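Local coordinates for protein plantazolicin methyltransferase BamL (Bacillus amyloliquefaciens subsp. plantarum, PDB 5DM0) that probably transfers methyl groups from S-adenosyl-L-methionine to the amino terminus of the desmethyl precursor of the antibiotic plantazolicin, at residues A14-A19 against Y189-T194; Q75-L80 against I107-I112; V162-N167 against P258-G263. All blocks are in the same frame, centred on the assembly; numbering follows the deposited sequence.

How the contacts relate
Contacts 1 and 3 both border the site of the bound desmethylplantazolicin analog. Their centres are about 12 Å apart, and both touch the ligand. Its guanidinium is shared between Ser192 of contact 1 and Asp163 of contact 3. The two contacts also meet directly: Arg166 NH2 lies 2.8 Å from Ser192 O, and Arg166 N lies 2.9 Å from Leu193 O, probably as hydrogen bonds. Contact 2 lies on the opposite side of the chain's centre, about 27 Å from contact 1 and 25 Å from contact 3, centre to centre. It reaches the same sheet as contact 3. There the Phe111 side chain is about 7 Å from that of Asp93, which binds S-adenosyl-L-homocysteine.

Contact 1 of 3, residues A14-A19 against Y189-T194; sequences ANRIQA and YRASLT. With 5D8 (ethyl 2-(2-{2-[(1S)-1-amino-4-carbamimidamidobutyl]-1,3-thiazol-4-yl}-5-methyl-1,3-oxazol-4-yl)-1,3-thiazole-4-carboxylate), chain E.
Arg190 meets Asn15 where the N-terminal helix 13-24 packs on the C-terminal end of helix 179-191, beside the substrate-analog pocket of this Rossmann-like methyltransferase. The Arg190 chain is extended from CG to NE and crosses the Asn15 amide at a slant. Asn15 OD1 sits over the centre of one guanidinium face, 3.4 Å from Arg190 CZ. The amide and guanidinium planes are turned 38° from each other. The oxygen lies above the guanidinium and no direct hydrogen bond forms. The polar link is made by a water, which accepts from Asn15 ND2 and donates to Arg190 O.

Ala191 is the close point of the two backbones, with its CA 4.7 Å from Arg16 CA. Its methyl group lies 3.4 Å from Asn15 O. It also presses on the Ala19 methyl, CB to CB 3.5 Å, a close fit for two methyl groups. The small side chains let the helices come this near. Arg16 CG lies beside Ala191 O, and a second water joins Arg16 NH1 to that oxygen. The Arg16 chain bends at chi3 (-60°), and NE and NH2 of its guanidinium bond to Phe139 O and to Lys140 O and Val9 O.

The Ser192 hydroxyl also bonds Gln188 O of helix 179-191. Its OG accepts from NH1 of the bound analog's guanidinium at 2.9 Å, with an N-H...O angle of 142°.

Contact 2 of 3, residues Q75-L80 against I107-I112; sequences QVIQYL and INASFI
Ile77 points from helix 75-83 into the side of Ala109 and Phe111 of the segment 107-112. This is the dense part of the contact. Ile77 CG2, set anti to its backbone N (chi1 for CG1 is -67°), lies 3.6 Å from Ala109 CB. The same methyl is 3.6 Å from Phe111 CZ. The Phe111 ring meets the isoleucine obliquely, and the two side chains run past each other in opposite directions. Ile77 CG1 follows along the ring, 3.9 Å from Phe111 CE1. Ile77 also touches Leu89 of strand 88-93 and Asp68 of strand 65-69.

The other side is looser and partly open to solvent. Ile107 CD1 rests on the helix at Gln78, 3.7 Å from Gln78 CB, and the two side chains cross at about a right angle. Gln78 CG lies close to the same methyl. Ile107 CG2 only grazes Ile77 CG2, at 4.4 Å.

The fold explains the pairing. Helix 75-83 is the crossover of the beta-alpha-beta unit between parallel strands 65-69 and 88-93. Strand 110-113 is the outermost strand next to 88-93, to which Ser110 and Ile112 bond through their backbones. No hydrogen bond passes between 75-80 and 107-112. Between these two segments the contact is apolar packing, so it depends on shape and on burying carbon surface rather than on directed bonds.

Contact 3 of 3, residues V162-N167 against P258-G263; sequences VDLDRN and PALLHG. With 5D8 (ethyl 2-(2-{2-[(1S)-1-amino-4-carbamimidamidobutyl]-1,3-thiazol-4-yl}-5-methyl-1,3-oxazol-4-yl)-1,3-thiazole-4-carboxylate), chain E.
Val162-Leu164 and Leu260-His262 run antiparallel; the axes of these short segments lie 4.6 Å apart at 152°. Asp163 and Leu261 form the hydrogen-bonded pair. Asp163 N donates to Leu261 O at 3.0 Å. Leu261 N returns a shorter bond to Asp163 O, 2.7 Å. Val162 with His262 and Leu164 with Leu260 are non-hydrogen-bonded pairs. Beyond the pairing, a water accepts weakly from Asp165 N and donates to Ala259 O.

Val162 and His262 project together from one face, with Val162 CG2 near His262 CD2. Val162 CG1 also meets Leu260 CD1 at 3.9 Å. Leu261 points to the face of Asp163, and its CD2 crosses the Asp165 side chain beyond the strand end, only 3.3 Å from Asp165 OD2. That oxygen is held by Met195 N, while OD1 closes an Asx turn by accepting from Asn167 N through its anti lone pair.

These strands are where the class I methyltransferase sheet, in order 3-2-1-4-5-7-6, turns from parallel to antiparallel: 260-268 is its seventh strand, set between the fifth and the sixth.

The strand ends also line the ligand pocket. The Asp163 carboxylate takes two bonds from the analog's guanidinium: NE to OD1 at 3.0 Å and NH1 to OD2 at 2.9 Å. OD2 accepts from Gly137 N as well, which steadies the carboxylate. Leu164 CD2 leans on the oxazole carbon C6, 3.6 Å away. Leu260 CD1 meets the oxazole methyl C7, and Pro258 CG packs against C11 of the ester-bearing thiazole.

Contact 1 of 3, residues A14-A19 against Y189-T194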
loop_
_atom_site.group_PDB
_atom_site.type_symbol
_atom_site.label_atom_id
_atom_site.label_comp_id
_atom_site.label_asym_id
_atom_site.label_seq_id
_atom_site.Cartn_x
_atom_site.Cartn_y
_atom_site.Cartn_z
ATOM N N ALA A 14 -9.306 18.197 2.812
ATOM C CA ALA A 14 -9.923 18.162 4.148
ATOM C C ALA A 14 -10.331 16.753 4.592
ATOM O O ALA A 14 -10.117 16.384 5.742
ATOM C CB ALA A 14 -11.112 19.115 4.236
ATOM N N ASN A 15 -10.922 15.979 3.679
ATOM C CA ASN A 15 -11.303 14.594 3.960
ATOM C C ASN A 15 -10.104 13.748 4.396
ATOM O O ASN A 15 -10.199 12.949 5.329
ATOM C CB ASN A 15 -11.946 13.933 2.734
ATOM C CG ASN A 15 -13.240 14.606 2.291
ATOM O OD1 ASN A 15 -13.965 15.205 3.090
ATOM N ND2 ASN A 15 -13.535 14.495 1.000
ATOM N N ARG A 16 -8.982 13.920 3.706
ATOM C CA ARG A 16 -7.764 13.171 4.030
ATOM C C ARG A 16 -7.187 13.578 5.389
ATOM O O ARG A 16 -6.751 12.722 6.163
ATOM C CB ARG A 16 -6.733 13.286 2.905
ATOM C CG ARG A 16 -7.227 12.679 1.593
ATOM C CD ARG A 16 -6.097 12.493 0.583
ATOM N NE ARG A 16 -5.466 13.769 0.250
ATOM C CZ ARG A 16 -5.975 14.662 -0.598
ATOM N NH1 ARG A 16 -7.119 14.417 -1.230
ATOM N NH2 ARG A 16 -5.333 15.802 -0.823
ATOM N N ILE A 17 -7.223 14.878 5.682
ATOM C CA ILE A 17 -6.848 15.379 7.019
ATOM C C ILE A 17 -7.712 14.727 8.113
ATOM O O ILE A 17 -7.187 14.255 9.125
ATOM C CB ILE A 17 -6.906 16.922 7.093
ATOM C CG1 ILE A 17 -5.836 17.534 6.176
ATOM C CG2 ILE A 17 -6.734 17.399 8.540
ATOM C CD1 ILE A 17 -5.894 19.041 6.042
ATOM N N GLN A 18 -9.026 14.660 7.882
ATOM C CA GLN A 18 -9.948 14.023 8.829
ATOM C C GLN A 18 -9.688 12.523 9.000
ATOM O O GLN A 18 -9.717 12.009 10.115
ATOM C CB GLN A 18 -11.415 14.300 8.444
ATOM C CG GLN A 18 -12.465 13.615 9.328
ATOM C CD GLN A 18 -12.473 14.113 10.773
ATOM O OE1 GLN A 18 -11.949 15.183 11.079
ATOM N NE2 GLN A 18 -13.063 13.330 11.664
ATOM N N ALA A 19 -9.413 11.816 7.903
ATOM C CA ALA A 19 -9.104 10.390 7.999
ATOM C C ALA A 19 -7.840 10.157 8.822
ATOM O O ALA A 19 -7.768 9.210 9.600
ATOM C CB ALA A 19 -8.961 9.766 6.613
ATOM N N TYR A 189 -13.230 5.875 4.161
ATOM C CA TYR A 189 -13.727 5.736 2.797
ATOM C C TYR A 189 -13.943 7.104 2.142
ATOM O O TYR A 189 -13.660 7.269 0.954
ATOM C CB TYR A 189 -14.974 4.842 2.746
ATOM C CG TYR A 189 -14.635 3.365 2.803
ATOM C CD1 TYR A 189 -14.353 2.647 1.635
ATOM C CD2 TYR A 189 -14.589 2.686 4.021
ATOM C CE1 TYR A 189 -14.038 1.303 1.684
ATOM C CE2 TYR A 189 -14.269 1.344 4.085
ATOM C CZ TYR A 189 -13.995 0.658 2.912
ATOM O OH TYR A 189 -13.677 -0.667 2.947
ATOM N N ARG A 190 -14.401 8.086 2.927
ATOM C CA ARG A 190 -14.623 9.440 2.407
ATOM C C ARG A 190 -13.327 10.016 1.841
ATOM O O ARG A 190 -13.347 10.693 0.814
ATOM C CB ARG A 190 -15.196 10.365 3.486
ATOM C CG ARG A 190 -15.667 11.728 2.984
ATOM C CD ARG A 190 -16.422 12.481 4.080
ATOM N NE ARG A 190 -16.966 13.811 3.729
ATOM C CZ ARG A 190 -17.154 14.306 2.499
ATOM N NH1 ARG A 190 -16.846 13.610 1.414
ATOM N NH2 ARG A 190 -17.661 15.527 2.354
ATOM N N ALA A 191 -12.211 9.722 2.511
ATOM C CA ALA A 191 -10.893 10.222 2.119
ATOM C C ALA A 191 -10.268 9.453 0.956
ATOM O O ALA A 191 -9.257 9.883 0.409
ATOM C CB ALA A 191 -9.947 10.190 3.312
ATOM N N SER A 192 -10.859 8.320 0.593
ATOM C CA SER A 192 -10.292 7.465 -0.449
ATOM C C SER A 192 -10.558 7.997 -1.851
ATOM O O SER A 192 -11.445 8.838 -2.059
ATOM C CB SER A 192 -10.824 6.033 -0.318
ATOM O OG SER A 192 -10.684 5.569 1.009
ATOM N N LEU A 193 -9.756 7.529 -2.806
ATOM C CA LEU A 193 -9.996 7.779 -4.222
ATOM C C LEU A 193 -10.950 6.732 -4.783
ATOM O O LEU A 193 -11.190 5.694 -4.160
ATOM C CB LEU A 193 -8.673 7.751 -5.011
ATOM C CG LEU A 193 -7.590 8.796 -4.696
ATOM C CD1 LEU A 193 -6.391 8.649 -5.624
ATOM C CD2 LEU A 193 -8.129 10.209 -4.795
ATOM N N THR A 194 -11.511 7.030 -5.953
ATOM C CA THR A 194 -12.207 6.052 -6.772
ATOM C C THR A 194 -11.209 5.564 -7.813
ATOM O O THR A 194 -10.192 6.214 -8.044
ATOM C CB THR A 194 -13.384 6.683 -7.540
ATOM O OG1 THR A 194 -12.905 7.787 -8.318
ATOM C CG2 THR A 194 -14.476 7.165 -6.583
HETATM C C1 5D8 E . -9.995 0.010 6.444
HETATM C C2 5D8 E . -8.906 -0.652 5.876
HETATM C C3 5D8 E . -9.838 -3.692 4.415
HETATM C C4 5D8 E . -7.592 0.847 6.876
HETATM C C5 5D8 E . -8.460 -3.601 3.914
HETATM C C6 5D8 E . -9.043 -1.905 5.102
HETATM C C8 5D8 E . -10.712 -4.859 4.244
HETATM C C11 5D8 E . -12.397 -6.636 4.501
HETATM C C12 5D8 E . -11.375 -6.878 3.580
HETATM O O14 5D8 E . -12.313 -8.816 2.669
HETATM C C13 5D8 E . -11.310 -8.128 2.798
HETATM O O15 5D8 E . -10.028 -8.534 2.239
HETATM N N2 5D8 E . -10.422 -5.901 3.464
HETATM S S1 5D8 E . -12.107 -5.093 5.216
HETATM N N1 5D8 E . -10.156 -2.670 5.213
HETATM O O9 5D8 E . -7.978 -2.409 4.382
HETATM C C7 5D8 E . -7.574 -4.424 3.015
HETATM S S5 5D8 E . -9.223 1.304 7.299
HETATM N N3 5D8 E . -7.621 -0.261 6.113
HETATM C CA 5D8 E . -6.441 1.642 7.370
HETATM N N 5D8 E . -5.202 0.980 6.966
HETATM C CB 5D8 E . -6.468 3.083 6.860
HETATM C CG 5D8 E . -6.726 3.220 5.362
HETATM C CD 5D8 E . -6.152 4.556 4.892
HETATM N NE 5D8 E . -6.610 4.772 3.512
HETATM C CZ 5D8 E . -7.670 5.374 3.133
HETATM N NH1 5D8 E . -7.928 5.481 1.893
HETATM N NH2 5D8 E . -8.489 5.861 3.980
HETATM C C9 5D8 E . -9.912 -9.738 1.476
HETATM C C10 5D8 E . -8.836 -10.620 2.084
HETATM O O HOH W 1 -11.930 12.479 -0.580
HETATM O O HOH W 2 -8.658 11.881 -1.460
#

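Contact 2 of 3, residues Q75-L80 against I107-I112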
loop_
_atom_site.group_PDB
_atom_site.type_symbol
_atom_site.label_atom_id
_atom_site.label_comp_id
_atom_site.label_asym_id
_atom_site.label_seq_id
_atom_site.Cartn_x
_atom_site.Cartn_y
_atom_site.Cartn_z
ATOM N N GLN A 75 4.977 -4.855 10.646
ATOM C CA GLN A 75 4.505 -6.198 10.275
ATOM C C GLN A 75 4.960 -6.634 8.876
ATOM O O GLN A 75 5.386 -7.769 8.680
ATOM C CB GLN A 75 2.978 -6.311 10.404
ATOM C CG GLN A 75 2.413 -6.118 11.805
ATOM C CD GLN A 75 1.968 -4.692 12.078
ATOM O OE1 GLN A 75 2.533 -3.731 11.547
ATOM N NE2 GLN A 75 0.944 -4.547 12.913
ATOM N N VAL A 76 4.881 -5.731 7.903
ATOM C CA VAL A 76 5.317 -6.049 6.536
ATOM C C VAL A 76 6.820 -6.315 6.476
ATOM O O VAL A 76 7.265 -7.290 5.868
ATOM C CB VAL A 76 4.907 -4.943 5.534
ATOM C CG1 VAL A 76 5.650 -5.099 4.211
ATOM C CG2 VAL A 76 3.398 -4.967 5.318
ATOM N N ILE A 77 7.597 -5.445 7.113
ATOM C CA ILE A 77 9.048 -5.591 7.179
ATOM C C ILE A 77 9.448 -6.910 7.860
ATOM O O ILE A 77 10.352 -7.611 7.386
ATOM C CB ILE A 77 9.694 -4.358 7.870
ATOM C CG1 ILE A 77 9.528 -3.094 7.009
ATOM C CG2 ILE A 77 11.158 -4.600 8.220
ATOM C CD1 ILE A 77 10.155 -3.164 5.629
ATOM N N GLN A 78 8.758 -7.250 8.945
ATOM C CA GLN A 78 8.960 -8.526 9.631
ATOM C C GLN A 78 8.744 -9.721 8.695
ATOM O O GLN A 78 9.548 -10.656 8.670
ATOM C CB GLN A 78 8.024 -8.631 10.832
ATOM C CG GLN A 78 8.123 -9.949 11.578
ATOM C CD GLN A 78 7.517 -9.862 12.955
ATOM O OE1 GLN A 78 6.335 -9.558 13.104
ATOM N NE2 GLN A 78 8.329 -10.115 13.975
ATOM N N TYR A 79 7.654 -9.681 7.936
ATOM C CA TYR A 79 7.339 -10.722 6.958
ATOM C C TYR A 79 8.459 -10.840 5.916
ATOM O O TYR A 79 8.930 -11.948 5.617
ATOM C CB TYR A 79 5.994 -10.410 6.296
ATOM C CG TYR A 79 5.485 -11.456 5.329
ATOM C CD1 TYR A 79 5.938 -11.492 4.009
ATOM C CD2 TYR A 79 4.527 -12.394 5.727
ATOM C CE1 TYR A 79 5.467 -12.437 3.113
ATOM C CE2 TYR A 79 4.047 -13.349 4.837
ATOM C CZ TYR A 79 4.518 -13.360 3.529
ATOM O OH TYR A 79 4.058 -14.296 2.631
ATOM N N LEU A 80 8.897 -9.702 5.380
ATOM C CA LEU A 80 9.972 -9.685 4.389
ATOM C C LEU A 80 11.307 -10.166 4.956
ATOM O O LEU A 80 12.066 -10.855 4.265
ATOM C CB LEU A 80 10.137 -8.297 3.767
ATOM C CG LEU A 80 9.028 -7.825 2.818
ATOM C CD1 LEU A 80 9.113 -6.315 2.638
ATOM C CD2 LEU A 80 9.109 -8.539 1.469
ATOM N N ILE A 107 14.667 -6.273 14.520
ATOM C CA ILE A 107 14.917 -6.786 13.178
ATOM C C ILE A 107 15.961 -5.947 12.446
ATOM O O ILE A 107 16.065 -4.737 12.667
ATOM C CB ILE A 107 13.594 -6.874 12.380
ATOM C CG1 ILE A 107 12.803 -8.100 12.836
ATOM C CG2 ILE A 107 13.832 -6.918 10.871
ATOM C CD1 ILE A 107 11.344 -8.060 12.445
ATOM N N ASN A 108 16.737 -6.601 11.584
ATOM C CA ASN A 108 17.691 -5.918 10.721
ATOM C C ASN A 108 16.984 -5.086 9.640
ATOM O O ASN A 108 16.759 -5.552 8.516
ATOM C CB ASN A 108 18.655 -6.927 10.092
ATOM C CG ASN A 108 19.739 -6.263 9.263
ATOM O OD1 ASN A 108 20.132 -5.128 9.524
ATOM N ND2 ASN A 108 20.226 -6.974 8.250
ATOM N N ALA A 109 16.630 -3.859 10.010
ATOM C CA ALA A 109 15.869 -2.944 9.165
ATOM C C ALA A 109 15.997 -1.536 9.724
ATOM O O ALA A 109 16.243 -1.357 10.921
ATOM C CB ALA A 109 14.404 -3.352 9.136
ATOM N N SER A 110 15.826 -0.537 8.867
ATOM C CA SER A 110 15.814 0.853 9.306
ATOM C C SER A 110 14.374 1.318 9.428
ATOM O O SER A 110 13.634 1.273 8.455
ATOM C CB SER A 110 16.548 1.752 8.312
ATOM O OG SER A 110 17.880 1.312 8.095
ATOM N N PHE A 111 13.980 1.749 10.625
ATOM C CA PHE A 111 12.655 2.326 10.846
ATOM C C PHE A 111 12.777 3.807 11.145
ATOM O O PHE A 111 13.477 4.210 12.086
ATOM C CB PHE A 111 11.913 1.606 11.974
ATOM C CG PHE A 111 11.398 0.248 11.587
ATOM C CD1 PHE A 111 10.320 0.123 10.712
ATOM C CD2 PHE A 111 11.983 -0.905 12.097
ATOM C CE1 PHE A 111 9.843 -1.125 10.346
ATOM C CE2 PHE A 111 11.510 -2.156 11.740
ATOM C CZ PHE A 111 10.432 -2.265 10.867
ATOM N N ILE A 112 12.110 4.611 10.324
ATOM C CA ILE A 112 12.159 6.066 10.427
ATOM C C ILE A 112 10.794 6.580 10.870
ATOM O O ILE A 112 9.775 6.222 10.265
ATOM C CB ILE A 112 12.483 6.702 9.056
ATOM C CG1 ILE A 112 13.838 6.218 8.525
ATOM C CG2 ILE A 112 12.398 8.226 9.130
ATOM C CD1 ILE A 112 13.943 6.239 7.010
#

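Contact 3 of 3, residues V162-N167 against P258-G263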
loop_
_atom_site.group_PDB
_atom_site.type_symbol
_atom_site.label_atom_id
_atom_site.label_comp_id
_atom_site.label_asym_id
_atom_site.label_seq_id
_atom_site.Cartn_x
_atom_site.Cartn_y
_atom_site.Cartn_z
ATOM N N VAL A 162 -1.769 -0.171 -2.685
ATOM C CA VAL A 162 -3.061 -0.835 -2.451
ATOM C C VAL A 162 -3.852 0.040 -1.484
ATOM O O VAL A 162 -3.338 0.411 -0.429
ATOM C CB VAL A 162 -2.890 -2.240 -1.829
ATOM C CG1 VAL A 162 -4.249 -2.925 -1.657
ATOM C CG2 VAL A 162 -1.963 -3.103 -2.671
ATOM N N ASP A 163 -5.091 0.382 -1.828
ATOM C CA ASP A 163 -5.883 1.241 -0.944
ATOM C C ASP A 163 -7.383 1.045 -1.167
ATOM O O ASP A 163 -7.807 0.397 -2.124
ATOM C CB ASP A 163 -5.499 2.719 -1.134
ATOM C CG ASP A 163 -5.740 3.558 0.114
ATOM O OD1 ASP A 163 -5.833 2.975 1.215
ATOM O OD2 ASP A 163 -5.869 4.803 -0.009
ATOM N N LEU A 164 -8.178 1.605 -0.259
ATOM C CA LEU A 164 -9.629 1.537 -0.341
ATOM C C LEU A 164 -10.146 2.261 -1.570
ATOM O O LEU A 164 -9.587 3.277 -1.965
ATOM C CB LEU A 164 -10.234 2.217 0.885
ATOM C CG LEU A 164 -9.807 1.703 2.262
ATOM C CD1 LEU A 164 -10.512 2.533 3.325
ATOM C CD2 LEU A 164 -10.143 0.224 2.376
ATOM N N ASP A 165 -11.216 1.740 -2.164
ATOM C CA ASP A 165 -11.987 2.518 -3.140
ATOM C C ASP A 165 -13.145 3.154 -2.395
ATOM O O ASP A 165 -13.873 2.476 -1.673
ATOM C CB ASP A 165 -12.508 1.653 -4.305
ATOM C CG ASP A 165 -13.215 2.484 -5.389
ATOM O OD1 ASP A 165 -14.173 3.233 -5.068
ATOM O OD2 ASP A 165 -12.830 2.392 -6.578
ATOM N N ARG A 166 -13.319 4.454 -2.593
ATOM C CA ARG A 166 -14.344 5.231 -1.902
ATOM C C ARG A 166 -15.751 4.614 -1.978
ATOM O O ARG A 166 -16.505 4.625 -0.993
ATOM C CB ARG A 166 -14.364 6.652 -2.464
ATOM C CG ARG A 166 -15.353 7.568 -1.771
ATOM C CD ARG A 166 -15.021 9.029 -1.996
ATOM N NE ARG A 166 -15.357 9.501 -3.338
ATOM C CZ ARG A 166 -14.475 9.974 -4.219
ATOM N NH1 ARG A 166 -14.900 10.399 -5.404
ATOM N NH2 ARG A 166 -13.169 10.015 -3.925
ATOM N N ASN A 167 -16.099 4.069 -3.140
ATOM C CA ASN A 167 -17.443 3.522 -3.338
ATOM C C ASN A 167 -17.717 2.177 -2.653
ATOM O O ASN A 167 -18.825 1.663 -2.750
ATOM C CB ASN A 167 -17.788 3.444 -4.831
ATOM C CG ASN A 167 -17.983 4.813 -5.457
ATOM O OD1 ASN A 167 -18.615 5.686 -4.868
ATOM N ND2 ASN A 167 -17.481 4.990 -6.680
ATOM N N PRO A 258 -15.096 -5.458 0.398
ATOM C CA PRO A 258 -14.750 -4.160 -0.217
ATOM C C PRO A 258 -13.706 -4.275 -1.322
ATOM O O PRO A 258 -12.660 -4.902 -1.124
ATOM C CB PRO A 258 -14.177 -3.349 0.952
ATOM C CG PRO A 258 -13.752 -4.370 1.956
ATOM C CD PRO A 258 -14.745 -5.487 1.830
ATOM N N ALA A 259 -13.997 -3.680 -2.476
ATOM C CA ALA A 259 -13.050 -3.656 -3.587
ATOM C C ALA A 259 -11.891 -2.714 -3.278
ATOM O O ALA A 259 -12.093 -1.597 -2.774
ATOM C CB ALA A 259 -13.742 -3.242 -4.874
ATOM N N LEU A 260 -10.677 -3.165 -3.573
ATOM C CA LEU A 260 -9.497 -2.330 -3.367
ATOM C C LEU A 260 -8.921 -1.813 -4.671
ATOM O O LEU A 260 -9.017 -2.469 -5.706
ATOM C CB LEU A 260 -8.416 -3.094 -2.607
ATOM C CG LEU A 260 -8.819 -3.648 -1.237
ATOM C CD1 LEU A 260 -7.721 -4.575 -0.756
ATOM C CD2 LEU A 260 -9.090 -2.551 -0.212
ATOM N N LEU A 261 -8.334 -0.624 -4.609
ATOM C CA LEU A 261 -7.547 -0.085 -5.701
ATOM C C LEU A 261 -6.147 -0.689 -5.634
ATOM O O LEU A 261 -5.535 -0.739 -4.557
ATOM C CB LEU A 261 -7.426 1.428 -5.575
ATOM C CG LEU A 261 -8.702 2.251 -5.399
ATOM C CD1 LEU A 261 -8.315 3.702 -5.209
ATOM C CD2 LEU A 261 -9.571 2.061 -6.632
ATOM N N HIS A 262 -5.654 -1.135 -6.781
ATOM C CA HIS A 262 -4.280 -1.624 -6.923
ATOM C C HIS A 262 -3.595 -0.835 -8.020
ATOM O O HIS A 262 -4.029 -0.859 -9.171
ATOM C CB HIS A 262 -4.259 -3.111 -7.299
ATOM C CG HIS A 262 -4.960 -3.993 -6.321
ATOM N ND1 HIS A 262 -6.330 -4.138 -6.302
ATOM C CD2 HIS A 262 -4.483 -4.792 -5.342
ATOM C CE1 HIS A 262 -6.667 -4.982 -5.343
ATOM N NE2 HIS A 262 -5.568 -5.393 -4.745
ATOM N N GLY A 263 -2.512 -0.146 -7.676
ATOM C CA GLY A 263 -1.799 0.662 -8.646
ATOM C C GLY A 263 -0.327 0.332 -8.662
ATOM O O GLY A 263 0.276 0.140 -7.605
HETATM C C1 5D8 E . -9.995 0.010 6.444
HETATM C C2 5D8 E . -8.906 -0.652 5.876
HETATM C C3 5D8 E . -9.838 -3.692 4.415
HETATM C C4 5D8 E . -7.592 0.847 6.876
HETATM C C5 5D8 E . -8.460 -3.601 3.914
HETATM C C6 5D8 E . -9.043 -1.905 5.102
HETATM C C8 5D8 E . -10.712 -4.859 4.244
HETATM C C11 5D8 E . -12.397 -6.636 4.501
HETATM C C12 5D8 E . -11.375 -6.878 3.580
HETATM O O14 5D8 E . -12.313 -8.816 2.669
HETATM C C13 5D8 E . -11.310 -8.128 2.798
HETATM O O15 5D8 E . -10.028 -8.534 2.239
HETATM N N2 5D8 E . -10.422 -5.901 3.464
HETATM S S1 5D8 E . -12.107 -5.093 5.216
HETATM N N1 5D8 E . -10.156 -2.670 5.213
HETATM O O9 5D8 E . -7.978 -2.409 4.382
HETATM C C7 5D8 E . -7.574 -4.424 3.015
HETATM S S5 5D8 E . -9.223 1.304 7.299
HETATM N N3 5D8 E . -7.621 -0.261 6.113
HETATM C CA 5D8 E . -6.441 1.642 7.370
HETATM N N 5D8 E . -5.202 0.980 6.966
HETATM C CB 5D8 E . -6.468 3.083 6.860
HETATM C CG 5D8 E . -6.726 3.220 5.362
HETATM C CD 5D8 E . -6.152 4.556 4.892
HETATM N NE 5D8 E . -6.610 4.772 3.512
HETATM C CZ 5D8 E . -7.670 5.374 3.133
HETATM N NH1 5D8 E . -7.928 5.481 1.893
HETATM N NH2 5D8 E . -8.489 5.861 3.980
HETATM C C9 5D8 E . -9.912 -9.738 1.476
HETATM C C10 5D8 E . -8.836 -10.620 2.084
HETATM O O HOH W 3 -12.144 -0.768 -0.104
#